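Local coordinates for EccE5 (PDB 7B9F), which is a component of the mycobacterial ESX-5 type VII secretion system, probably acting as part of the membrane complex through which proteins are exported, at residues W288-S296 and E324-H332; Q97-V105 and S218-E228. All blocks are in the same frame, centred on the assembly; numbering follows the deposited sequence.

Contact 1 (W288-S296 and E324-H332)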
ATOM      1  N   TRP A 288      48.061  12.707 -34.145  1.00138.90           N
ATOM      2  CA  TRP A 288      48.189  11.470 -33.396  1.00138.90           C
ATOM      3  C   TRP A 288      48.470  11.784 -31.933  1.00138.90           C
ATOM      4  O   TRP A 288      48.882  10.913 -31.172  1.00138.90           O
ATOM      5  CB  TRP A 288      49.307  10.604 -33.982  1.00138.90           C
ATOM      6  CG  TRP A 288      48.919   9.866 -35.228  1.00138.90           C
ATOM      7  CD1 TRP A 288      47.957   8.912 -35.343  1.00138.90           C
ATOM      8  CD2 TRP A 288      49.506   9.998 -36.528  1.00138.90           C
ATOM      9  NE1 TRP A 288      47.892   8.453 -36.635  1.00138.90           N
ATOM     10  CE2 TRP A 288      48.835   9.104 -37.383  1.00138.90           C
ATOM     11  CE3 TRP A 288      50.528  10.791 -37.054  1.00138.90           C
ATOM     12  CZ2 TRP A 288      49.151   8.980 -38.732  1.00138.90           C
ATOM     13  CZ3 TRP A 288      50.840  10.666 -38.398  1.00138.90           C
ATOM     14  CH2 TRP A 288      50.156   9.765 -39.218  1.00138.90           C
ATOM     15  N   VAL A 289      48.230  13.035 -31.544  1.00139.50           N
ATOM     16  CA  VAL A 289      48.746  13.570 -30.288  1.00139.50           C
ATOM     17  C   VAL A 289      47.894  13.180 -29.085  1.00139.50           C
ATOM     18  O   VAL A 289      46.797  12.627 -29.223  1.00139.50           O
ATOM     19  CB  VAL A 289      48.901  15.097 -30.373  1.00139.50           C
ATOM     20  CG1 VAL A 289      49.895  15.456 -31.455  1.00139.50           C
ATOM     21  CG2 VAL A 289      47.572  15.747 -30.634  1.00139.50           C
ATOM     22  N   SER A 290      48.415  13.484 -27.896  1.00144.19           N
ATOM     23  CA  SER A 290      47.872  13.037 -26.623  1.00144.19           C
ATOM     24  C   SER A 290      46.543  13.736 -26.311  1.00144.19           C
ATOM     25  O   SER A 290      46.193  14.734 -26.945  1.00144.19           O
ATOM     26  CB  SER A 290      48.897  13.312 -25.517  1.00144.19           C
ATOM     27  OG  SER A 290      50.177  12.807 -25.860  1.00144.19           O
ATOM     28  N   PRO A 291      45.759  13.201 -25.369  1.00141.99           N
ATOM     29  CA  PRO A 291      44.607  13.955 -24.864  1.00141.99           C
ATOM     30  C   PRO A 291      45.031  15.198 -24.106  1.00141.99           C
ATOM     31  O   PRO A 291      46.081  15.235 -23.463  1.00141.99           O
ATOM     32  CB  PRO A 291      43.920  12.958 -23.926  1.00141.99           C
ATOM     33  CG  PRO A 291      44.999  12.021 -23.535  1.00141.99           C
ATOM     34  CD  PRO A 291      45.795  11.850 -24.786  1.00141.99           C
ATOM     35  N   ARG A 292      44.186  16.220 -24.173  1.00145.32           N
ATOM     36  CA  ARG A 292      44.391  17.471 -23.456  1.00145.32           C
ATOM     37  C   ARG A 292      43.257  17.701 -22.472  1.00145.32           C
ATOM     38  O   ARG A 292      42.094  17.436 -22.781  1.00145.32           O
ATOM     39  CB  ARG A 292      44.509  18.645 -24.422  1.00145.32           C
ATOM     40  CG  ARG A 292      45.729  18.567 -25.333  1.00145.32           C
ATOM     41  CD  ARG A 292      47.009  18.780 -24.520  1.00145.32           C
ATOM     42  NE  ARG A 292      48.211  18.830 -25.347  1.00145.32           N
ATOM     43  CZ  ARG A 292      48.952  17.773 -25.647  1.00145.32           C
ATOM     44  NH1 ARG A 292      48.629  16.584 -25.169  1.00145.32           N
ATOM     45  NH2 ARG A 292      50.026  17.909 -26.408  1.00145.32           N
ATOM     46  N   ASP A 293      43.605  18.193 -21.282  1.00151.87           N
ATOM     47  CA  ASP A 293      42.664  18.259 -20.171  1.00151.87           C
ATOM     48  C   ASP A 293      41.874  19.563 -20.127  1.00151.87           C
ATOM     49  O   ASP A 293      40.652  19.540 -19.957  1.00151.87           O
ATOM     50  CB  ASP A 293      43.399  18.063 -18.846  1.00151.87           C
ATOM     51  CG  ASP A 293      42.452  17.970 -17.670  1.00151.87           C
ATOM     52  OD1 ASP A 293      41.303  17.525 -17.867  1.00151.87           O
ATOM     53  OD2 ASP A 293      42.850  18.351 -16.552  1.00151.87           O
ATOM     54  N   ILE A 294      42.546  20.703 -20.243  1.00155.50           N
ATOM     55  CA  ILE A 294      41.857  21.990 -20.215  1.00155.50           C
ATOM     56  C   ILE A 294      41.316  22.248 -21.614  1.00155.50           C
ATOM     57  O   ILE A 294      42.068  22.591 -22.529  1.00155.50           O
ATOM     58  CB  ILE A 294      42.778  23.121 -19.751  1.00155.50           C
ATOM     59  CG1 ILE A 294      43.313  22.820 -18.350  1.00155.50           C
ATOM     60  CG2 ILE A 294      42.029  24.437 -19.765  1.00155.50           C
ATOM     61  CD1 ILE A 294      42.240  22.473 -17.338  1.00155.50           C
ATOM     62  N   THR A 295      40.003  22.098 -21.775  1.00156.39           N
ATOM     63  CA  THR A 295      39.400  21.894 -23.085  1.00156.39           C
ATOM     64  C   THR A 295      38.940  23.178 -23.765  1.00156.39           C
ATOM     65  O   THR A 295      39.174  23.346 -24.965  1.00156.39           O
ATOM     66  CB  THR A 295      38.214  20.939 -22.957  1.00156.39           C
ATOM     67  OG1 THR A 295      37.336  21.414 -21.930  1.00156.39           O
ATOM     68  CG2 THR A 295      38.690  19.545 -22.603  1.00156.39           C
ATOM     69  N   SER A 296      38.293  24.079 -23.025  1.00156.47           N
ATOM     70  CA  SER A 296      37.567  25.186 -23.637  1.00156.47           C
ATOM     71  C   SER A 296      38.496  26.133 -24.382  1.00156.47           C
ATOM     72  O   SER A 296      39.623  26.388 -23.950  1.00156.47           O
ATOM     73  CB  SER A 296      36.795  25.961 -22.575  1.00156.47           C
ATOM     74  OG  SER A 296      36.181  27.100 -23.148  1.00156.47           O
ATOM     75  N   GLU A 324      30.679  15.306 -17.302  1.00133.35           N
ATOM     76  CA  GLU A 324      32.087  15.658 -17.351  1.00133.35           C
ATOM     77  C   GLU A 324      32.630  15.340 -18.739  1.00133.35           C
ATOM     78  O   GLU A 324      32.222  14.369 -19.377  1.00133.35           O
ATOM     79  CB  GLU A 324      32.890  14.938 -16.251  1.00133.35           C
ATOM     80  CG  GLU A 324      34.389  15.295 -16.199  1.00133.35           C
ATOM     81  CD  GLU A 324      34.662  16.759 -15.830  1.00133.35           C
ATOM     82  OE1 GLU A 324      33.818  17.389 -15.154  1.00133.35           O
ATOM     83  OE2 GLU A 324      35.726  17.281 -16.227  1.00133.35           O
ATOM     84  N   VAL A 325      33.553  16.182 -19.192  1.00130.49           N
ATOM     85  CA  VAL A 325      33.955  16.279 -20.587  1.00130.49           C
ATOM     86  C   VAL A 325      35.407  15.851 -20.726  1.00130.49           C
ATOM     87  O   VAL A 325      36.246  16.191 -19.886  1.00130.49           O
ATOM     88  CB  VAL A 325      33.764  17.723 -21.093  1.00130.49           C
ATOM     89  CG1 VAL A 325      34.006  17.811 -22.570  1.00130.49           C
ATOM     90  CG2 VAL A 325      32.378  18.224 -20.747  1.00130.49           C
ATOM     91  N   SER A 326      35.698  15.094 -21.781  1.00128.69           N
ATOM     92  CA  SER A 326      37.062  14.757 -22.159  1.00128.69           C
ATOM     93  C   SER A 326      37.154  14.762 -23.676  1.00128.69           C
ATOM     94  O   SER A 326      36.151  14.607 -24.373  1.00128.69           O
ATOM     95  CB  SER A 326      37.487  13.404 -21.592  1.00128.69           C
ATOM     96  OG  SER A 326      37.502  13.441 -20.176  1.00128.69           O
ATOM     97  N   ALA A 327      38.368  14.944 -24.192  1.00127.56           N
ATOM     98  CA  ALA A 327      38.540  15.085 -25.630  1.00127.56           C
ATOM     99  C   ALA A 327      39.922  14.612 -26.049  1.00127.56           C
ATOM    100  O   ALA A 327      40.841  14.515 -25.234  1.00127.56           O
ATOM    101  CB  ALA A 327      38.332  16.533 -26.078  1.00127.56           C
ATOM    102  N   TRP A 328      40.053  14.316 -27.341  1.00125.59           N
ATOM    103  CA  TRP A 328      41.333  13.969 -27.941  1.00125.59           C
ATOM    104  C   TRP A 328      41.245  14.201 -29.441  1.00125.59           C
ATOM    105  O   TRP A 328      40.162  14.376 -29.999  1.00125.59           O
ATOM    106  CB  TRP A 328      41.739  12.526 -27.634  1.00125.59           C
ATOM    107  CG  TRP A 328      40.828  11.478 -28.177  1.00125.59           C
ATOM    108  CD1 TRP A 328      40.980  10.784 -29.339  1.00125.59           C
ATOM    109  CD2 TRP A 328      39.652  10.959 -27.553  1.00125.59           C
ATOM    110  NE1 TRP A 328      39.957   9.884 -29.491  1.00125.59           N
ATOM    111  CE2 TRP A 328      39.131   9.968 -28.403  1.00125.59           C
ATOM    112  CE3 TRP A 328      38.982  11.244 -26.362  1.00125.59           C
ATOM    113  CZ2 TRP A 328      37.969   9.271 -28.106  1.00125.59           C
ATOM    114  CZ3 TRP A 328      37.833  10.548 -26.067  1.00125.59           C
ATOM    115  CH2 TRP A 328      37.337   9.573 -26.934  1.00125.59           C
ATOM    116  N   VAL A 329      42.410  14.198 -30.087  1.00131.38           N
ATOM    117  CA  VAL A 329      42.514  14.499 -31.510  1.00131.38           C
ATOM    118  C   VAL A 329      43.657  13.684 -32.097  1.00131.38           C
ATOM    119  O   VAL A 329      44.638  13.378 -31.415  1.00131.38           O
ATOM    120  CB  VAL A 329      42.708  16.019 -31.730  1.00131.38           C
ATOM    121  CG1 VAL A 329      43.975  16.497 -31.067  1.00131.38           C
ATOM    122  CG2 VAL A 329      42.711  16.385 -33.205  1.00131.38           C
ATOM    123  N   ARG A 330      43.511  13.293 -33.359  1.00135.73           N
ATOM    124  CA  ARG A 330      44.583  12.667 -34.114  1.00135.73           C
ATOM    125  C   ARG A 330      44.656  13.296 -35.499  1.00135.73           C
ATOM    126  O   ARG A 330      43.664  13.813 -36.014  1.00135.73           O
ATOM    127  CB  ARG A 330      44.381  11.156 -34.216  1.00135.73           C
ATOM    128  CG  ARG A 330      43.089  10.769 -34.892  1.00135.73           C
ATOM    129  CD  ARG A 330      43.015   9.286 -35.179  1.00135.73           C
ATOM    130  NE  ARG A 330      41.716   8.930 -35.734  1.00135.73           N
ATOM    131  CZ  ARG A 330      41.423   8.986 -37.026  1.00135.73           C
ATOM    132  NH1 ARG A 330      42.337   9.385 -37.896  1.00135.73           N
ATOM    133  NH2 ARG A 330      40.215   8.646 -37.449  1.00135.73           N
ATOM    134  N   TYR A 331      45.845  13.252 -36.095  1.00138.20           N
ATOM    135  CA  TYR A 331      46.121  13.891 -37.372  1.00138.20           C
ATOM    136  C   TYR A 331      46.583  12.857 -38.389  1.00138.20           C
ATOM    137  O   TYR A 331      47.112  11.801 -38.027  1.00138.20           O
ATOM    138  CB  TYR A 331      47.189  14.976 -37.226  1.00138.20           C
ATOM    139  CG  TYR A 331      46.840  16.062 -36.244  1.00138.20           C
ATOM    140  CD1 TYR A 331      46.046  17.133 -36.617  1.00138.20           C
ATOM    141  CD2 TYR A 331      47.311  16.023 -34.945  1.00138.20           C
ATOM    142  CE1 TYR A 331      45.730  18.130 -35.725  1.00138.20           C
ATOM    143  CE2 TYR A 331      47.000  17.016 -34.046  1.00138.20           C
ATOM    144  CZ  TYR A 331      46.210  18.066 -34.443  1.00138.20           C
ATOM    145  OH  TYR A 331      45.896  19.059 -33.548  1.00138.20           O
ATOM    146  N   HIS A 332      46.385  13.187 -39.668  1.00141.50           N
ATOM    147  CA  HIS A 332      46.696  12.311 -40.806  1.00141.50           C
ATOM    148  C   HIS A 332      46.059  10.928 -40.682  1.00141.50           C
ATOM    149  O   HIS A 332      44.938  10.789 -40.198  1.00141.50           O
ATOM    150  CB  HIS A 332      48.208  12.167 -40.986  1.00141.50           C
ATOM    151  CG  HIS A 332      48.873  13.375 -41.565  1.00141.50           C
ATOM    152  ND1 HIS A 332      49.320  13.424 -42.867  1.00141.50           N
ATOM    153  CD2 HIS A 332      49.179  14.573 -41.018  1.00141.50           C
ATOM    154  CE1 HIS A 332      49.873  14.600 -43.098  1.00141.50           C
ATOM    155  NE2 HIS A 332      49.796  15.318 -41.993  1.00141.50           N
TER

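Contact 2 (Q97-V105 and S218-E228)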
ATOM      1  N   GLN A  97      14.817   1.404 -38.432  1.00130.65           N
ATOM      2  CA  GLN A  97      13.656   1.476 -37.564  1.00130.65           C
ATOM      3  C   GLN A  97      12.727   2.588 -38.026  1.00130.65           C
ATOM      4  O   GLN A  97      13.171   3.650 -38.464  1.00130.65           O
ATOM      5  CB  GLN A  97      14.084   1.685 -36.108  1.00130.65           C
ATOM      6  CG  GLN A  97      12.947   1.688 -35.111  1.00130.65           C
ATOM      7  CD  GLN A  97      12.285   0.341 -35.004  1.00130.65           C
ATOM      8  OE1 GLN A  97      12.951  -0.678 -34.872  1.00130.65           O
ATOM      9  NE2 GLN A  97      10.963   0.327 -35.064  1.00130.65           N
ATOM     10  N   ARG A  98      11.426   2.322 -37.929  1.00134.71           N
ATOM     11  CA  ARG A  98      10.391   3.312 -38.172  1.00134.71           C
ATOM     12  C   ARG A  98       9.335   3.173 -37.082  1.00134.71           C
ATOM     13  O   ARG A  98       9.233   2.137 -36.425  1.00134.71           O
ATOM     14  CB  ARG A  98       9.783   3.156 -39.566  1.00134.71           C
ATOM     15  CG  ARG A  98       9.236   4.445 -40.124  1.00134.71           C
ATOM     16  CD  ARG A  98      10.371   5.357 -40.534  1.00134.71           C
ATOM     17  NE  ARG A  98       9.895   6.659 -40.987  1.00134.71           N
ATOM     18  CZ  ARG A  98       9.527   6.922 -42.236  1.00134.71           C
ATOM     19  NH1 ARG A  98       9.583   5.971 -43.157  1.00134.71           N
ATOM     20  NH2 ARG A  98       9.107   8.136 -42.565  1.00134.71           N
ATOM     21  N   ARG A  99       8.550   4.227 -36.892  1.00131.80           N
ATOM     22  CA  ARG A  99       7.768   4.369 -35.671  1.00131.80           C
ATOM     23  C   ARG A  99       6.604   5.319 -35.972  1.00131.80           C
ATOM     24  O   ARG A  99       6.251   5.524 -37.138  1.00131.80           O
ATOM     25  CB  ARG A  99       8.689   4.859 -34.542  1.00131.80           C
ATOM     26  CG  ARG A  99       8.277   4.502 -33.122  1.00131.80           C
ATOM     27  CD  ARG A  99       9.171   5.163 -32.069  1.00131.80           C
ATOM     28  NE  ARG A  99       9.038   6.619 -32.033  1.00131.80           N
ATOM     29  CZ  ARG A  99       9.838   7.474 -32.660  1.00131.80           C
ATOM     30  NH1 ARG A  99       9.619   8.774 -32.561  1.00131.80           N
ATOM     31  NH2 ARG A  99      10.861   7.030 -33.372  1.00131.80           N
ATOM     32  N   PHE A 100       5.992   5.882 -34.921  1.00127.59           N
ATOM     33  CA  PHE A 100       5.167   7.081 -35.074  1.00127.59           C
ATOM     34  C   PHE A 100       5.949   8.250 -35.653  1.00127.59           C
ATOM     35  O   PHE A 100       5.344   9.187 -36.179  1.00127.59           O
ATOM     36  CB  PHE A 100       4.605   7.555 -33.730  1.00127.59           C
ATOM     37  CG  PHE A 100       3.413   6.794 -33.233  1.00127.59           C
ATOM     38  CD1 PHE A 100       2.992   5.626 -33.837  1.00127.59           C
ATOM     39  CD2 PHE A 100       2.699   7.277 -32.149  1.00127.59           C
ATOM     40  CE1 PHE A 100       1.887   4.947 -33.355  1.00127.59           C
ATOM     41  CE2 PHE A 100       1.599   6.609 -31.669  1.00127.59           C
ATOM     42  CZ  PHE A 100       1.190   5.444 -32.271  1.00127.59           C
ATOM     43  N   GLY A 101       7.273   8.224 -35.555  1.00131.44           N
ATOM     44  CA  GLY A 101       8.098   9.368 -35.859  1.00131.44           C
ATOM     45  C   GLY A 101       8.257   9.625 -37.343  1.00131.44           C
ATOM     46  O   GLY A 101       7.585   9.049 -38.199  1.00131.44           O
ATOM     47  N   HIS A 102       9.186  10.526 -37.635  1.00135.94           N
ATOM     48  CA  HIS A 102       9.298  11.186 -38.924  1.00135.94           C
ATOM     49  C   HIS A 102      10.269  10.449 -39.845  1.00135.94           C
ATOM     50  O   HIS A 102       9.951  10.220 -41.015  1.00135.94           O
ATOM     51  CB  HIS A 102       9.727  12.640 -38.668  1.00135.94           C
ATOM     52  CG  HIS A 102      10.070  13.444 -39.886  1.00135.94           C
ATOM     53  ND1 HIS A 102      10.663  14.685 -39.789  1.00135.94           N
ATOM     54  CD2 HIS A 102       9.806  13.259 -41.202  1.00135.94           C
ATOM     55  CE1 HIS A 102      10.819  15.193 -40.998  1.00135.94           C
ATOM     56  NE2 HIS A 102      10.308  14.347 -41.873  1.00135.94           N
ATOM     57  N   ASP A 103      11.430  10.041 -39.337  1.00136.74           N
ATOM     58  CA  ASP A 103      12.524   9.582 -40.179  1.00136.74           C
ATOM     59  C   ASP A 103      13.067   8.238 -39.717  1.00136.74           C
ATOM     60  O   ASP A 103      12.934   7.858 -38.552  1.00136.74           O
ATOM     61  CB  ASP A 103      13.657  10.606 -40.205  1.00136.74           C
ATOM     62  CG  ASP A 103      13.272  11.869 -40.936  1.00136.74           C
ATOM     63  OD1 ASP A 103      12.433  11.782 -41.855  1.00136.74           O
ATOM     64  OD2 ASP A 103      13.800  12.946 -40.594  1.00136.74           O
ATOM     65  N   VAL A 104      13.675   7.520 -40.660  1.00131.40           N
ATOM     66  CA  VAL A 104      14.304   6.240 -40.362  1.00131.40           C
ATOM     67  C   VAL A 104      15.631   6.476 -39.652  1.00131.40           C
ATOM     68  O   VAL A 104      16.369   7.417 -39.968  1.00131.40           O
ATOM     69  CB  VAL A 104      14.465   5.415 -41.650  1.00131.40           C
ATOM     70  CG1 VAL A 104      15.356   6.116 -42.660  1.00131.40           C
ATOM     71  CG2 VAL A 104      14.996   4.027 -41.339  1.00131.40           C
ATOM     72  N   VAL A 105      15.914   5.655 -38.646  1.00129.04           N
ATOM     73  CA  VAL A 105      17.129   5.754 -37.847  1.00129.04           C
ATOM     74  C   VAL A 105      17.926   4.473 -38.022  1.00129.04           C
ATOM     75  O   VAL A 105      17.380   3.374 -37.883  1.00129.04           O
ATOM     76  CB  VAL A 105      16.807   5.993 -36.365  1.00129.04           C
ATOM     77  CG1 VAL A 105      18.077   6.217 -35.582  1.00129.04           C
ATOM     78  CG2 VAL A 105      15.875   7.173 -36.213  1.00129.04           C
ATOM     79  N   SER A 218       9.678  -1.713 -28.390  1.00126.61           N
ATOM     80  CA  SER A 218      10.868  -2.484 -28.719  1.00126.61           C
ATOM     81  C   SER A 218      12.088  -1.707 -28.258  1.00126.61           C
ATOM     82  O   SER A 218      12.024  -0.495 -28.050  1.00126.61           O
ATOM     83  CB  SER A 218      10.958  -2.778 -30.217  1.00126.61           C
ATOM     84  OG  SER A 218      11.002  -1.578 -30.961  1.00126.61           O
ATOM     85  N   VAL A 219      13.203  -2.421 -28.098  1.00124.45           N
ATOM     86  CA  VAL A 219      14.424  -1.768 -27.640  1.00124.45           C
ATOM     87  C   VAL A 219      14.982  -0.857 -28.725  1.00124.45           C
ATOM     88  O   VAL A 219      15.620   0.160 -28.431  1.00124.45           O
ATOM     89  CB  VAL A 219      15.452  -2.810 -27.152  1.00124.45           C
ATOM     90  CG1 VAL A 219      16.064  -3.587 -28.291  1.00124.45           C
ATOM     91  CG2 VAL A 219      16.542  -2.141 -26.335  1.00124.45           C
ATOM     92  N   ALA A 220      14.757  -1.201 -29.993  1.00125.22           N
ATOM     93  CA  ALA A 220      15.193  -0.336 -31.081  1.00125.22           C
ATOM     94  C   ALA A 220      14.407   0.965 -31.100  1.00125.22           C
ATOM     95  O   ALA A 220      14.966   2.030 -31.379  1.00125.22           O
ATOM     96  CB  ALA A 220      15.061  -1.063 -32.414  1.00125.22           C
ATOM     97  N   ALA A 221      13.106   0.900 -30.815  1.00125.83           N
ATOM     98  CA  ALA A 221      12.274   2.098 -30.833  1.00125.83           C
ATOM     99  C   ALA A 221      12.613   3.063 -29.709  1.00125.83           C
ATOM    100  O   ALA A 221      12.221   4.230 -29.776  1.00125.83           O
ATOM    101  CB  ALA A 221      10.799   1.722 -30.752  1.00125.83           C
ATOM    102  N   THR A 222      13.309   2.602 -28.673  1.00125.05           N
ATOM    103  CA  THR A 222      13.762   3.502 -27.622  1.00125.05           C
ATOM    104  C   THR A 222      14.818   4.468 -28.143  1.00125.05           C
ATOM    105  O   THR A 222      14.632   5.694 -28.127  1.00125.05           O
ATOM    106  CB  THR A 222      14.308   2.687 -26.457  1.00125.05           C
ATOM    107  OG1 THR A 222      13.284   1.819 -25.963  1.00125.05           O
ATOM    108  CG2 THR A 222      14.772   3.592 -25.356  1.00125.05           C
ATOM    109  N   LEU A 223      15.940   3.927 -28.616  1.00127.11           N
ATOM    110  CA  LEU A 223      17.037   4.787 -29.035  1.00127.11           C
ATOM    111  C   LEU A 223      16.711   5.507 -30.332  1.00127.11           C
ATOM    112  O   LEU A 223      17.243   6.589 -30.581  1.00127.11           O
ATOM    113  CB  LEU A 223      18.322   3.977 -29.154  1.00127.11           C
ATOM    114  CG  LEU A 223      19.592   4.754 -29.474  1.00127.11           C
ATOM    115  CD1 LEU A 223      19.788   5.848 -28.456  1.00127.11           C
ATOM    116  CD2 LEU A 223      20.743   3.822 -29.391  1.00127.11           C
ATOM    117  N   ALA A 224      15.815   4.949 -31.144  1.00126.89           N
ATOM    118  CA  ALA A 224      15.296   5.696 -32.283  1.00126.89           C
ATOM    119  C   ALA A 224      14.575   6.953 -31.819  1.00126.89           C
ATOM    120  O   ALA A 224      14.754   8.035 -32.391  1.00126.89           O
ATOM    121  CB  ALA A 224      14.365   4.812 -33.108  1.00126.89           C
ATOM    122  N   ALA A 225      13.763   6.829 -30.769  1.00126.58           N
ATOM    123  CA  ALA A 225      13.067   7.988 -30.224  1.00126.58           C
ATOM    124  C   ALA A 225      14.042   9.009 -29.658  1.00126.58           C
ATOM    125  O   ALA A 225      13.882  10.215 -29.881  1.00126.58           O
ATOM    126  CB  ALA A 225      12.073   7.546 -29.154  1.00126.58           C
ATOM    127  N   ALA A 226      15.066   8.547 -28.933  1.00126.18           N
ATOM    128  CA  ALA A 226      16.052   9.478 -28.384  1.00126.18           C
ATOM    129  C   ALA A 226      16.839  10.177 -29.489  1.00126.18           C
ATOM    130  O   ALA A 226      17.128  11.381 -29.399  1.00126.18           O
ATOM    131  CB  ALA A 226      16.997   8.743 -27.441  1.00126.18           C
ATOM    132  N   THR A 227      17.168   9.442 -30.551  1.00127.78           N
ATOM    133  CA  THR A 227      17.877  10.016 -31.684  1.00127.78           C
ATOM    134  C   THR A 227      17.035  11.078 -32.366  1.00127.78           C
ATOM    135  O   THR A 227      17.538  12.148 -32.719  1.00127.78           O
ATOM    136  CB  THR A 227      18.227   8.916 -32.677  1.00127.78           C
ATOM    137  OG1 THR A 227      19.035   7.927 -32.036  1.00127.78           O
ATOM    138  CG2 THR A 227      18.982   9.479 -33.846  1.00127.78           C
ATOM    139  N   GLU A 228      15.748  10.795 -32.565  1.00131.73           N
ATOM    140  CA  GLU A 228      14.879  11.779 -33.196  1.00131.73           C
ATOM    141  C   GLU A 228      14.698  13.005 -32.313  1.00131.73           C
ATOM    142  O   GLU A 228      14.602  14.125 -32.823  1.00131.73           O
ATOM    143  CB  GLU A 228      13.531  11.157 -33.544  1.00131.73           C
ATOM    144  CG  GLU A 228      13.612  10.102 -34.626  1.00131.73           C
ATOM    145  CD  GLU A 228      12.265   9.490 -34.939  1.00131.73           C
ATOM    146  OE1 GLU A 228      11.290   9.801 -34.226  1.00131.73           O
ATOM    147  OE2 GLU A 228      12.179   8.685 -35.887  1.00131.73           O
TER

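Contact 1 (W288-S296 and E324-H332)
With CG turned away from its own carbonyl carbon (chi1 -78°), the Trp288 side chain swings its indole under the carbonyl of Tyr331, and the same first torsion in Tyr331 (chi1 -58°) lays the phenol ring back along the loop toward Val289. Tyr331 O stands 3.2 Å above the indole plane, over the centre of the ring system. At the far end of the indole, Trp288 CH2 meets His332 CB at 3.6 Å, the two side chains crossing at about a right angle. Val289 then fills the next position along: its CG2 touches CE2 at the edge of the Tyr331 ring and, equally at 3.7 Å, CG1 of Val329, whose side chain lies next to it and points the same way. Farther on the packing thins to Pro291, whose CB lies 3.7 Å from Ala327 O and 4.3 Å from Trp328 CB. Although 288-292 runs nearly antiparallel to 327-332 (159° apart), no clear hydrogen bond joins the two, and packing of side chains on one another and on backbone carbonyls makes up this surface contact. The irregular loop 288-296 runs along one edge of strand 322-331, whose other edge pairs antiparallel with strand 310-319. Polar ends reach other elements: Tyr331 OH bonds to Leu302 O in helix 298-302, and Arg330 NH2 to Val256 O in helix 246-257.

Contact 2 (Q97-V105 and S218-E228)
Arg99 and Glu228 meet from opposite directions in a salt bridge that joins the loop 97-105 to helix 219-234. Arg99 NH1 gives Glu228 OE1 a bond of 2.6 Å on the syn side of the carboxylate; the acceptor lies near the guanidinium plane, while the donor stands 34° out of the carboxylate plane. NH2 adds a weaker bond to the same oxygen at 2.9 Å, so OE1 takes both, and the two flat groups are turned 54° from each other. A bend at chi3 (67°) brings the guanidinium across the helix surface, with one face toward Ala225 CA and the other toward Gly101 N. Nearer the start of the helix, the Gln97 amide is held by its own loop, NE2 donating to Arg98 O at 2.8 Å, while OE1 rests 3.3 Å from Ala220 CB. The loop is tied to itself again where Arg98 NH2 donates to His102 O at 2.7 Å. Ser218 OG accepts from Ala221 N as the N-cap, and Thr227 OG1 is satisfied within the helix by Leu223 O, which also receives Thr227 N from the opposite face. Val105 CG1 packs 3.8 Å from Thr227 CG2. A neighbouring protein chain packs on Arg99, Ala225 and Glu228, and a second bonds to Val219 N through a polar side chain and packs on Gln97 and Ser218. Chemically, a single ion pair in a mostly buried alanine-rich interface links loop and helix, and the arginine would probably help to stabilise the charge of Glu228.

How the contacts relate
From the N terminus the modelled chain enters the loop 97-105, which joins strands 96-97 and 105-109. Strands 113-119, 159-166 and 196-204 follow, with 121-139 and 168-193 not modelled, before helix 219-234 returns to that loop and closes contact 2 across 112 intervening residues. After a further unmodelled gap, 260-287, contact 1 follows in series, neither nested in contact 2 nor crossing it: the loop 288-296 leads through helix 298-302 and strand 310-319 to strand 322-331, closing an excursion of 27 residues. The contacts lie on opposite sides of the chain's centre, their centres 32 Å apart. Contact 2 joins a loop to a helix, contact 1 a loop to the last modelled strand of the antiparallel sheet.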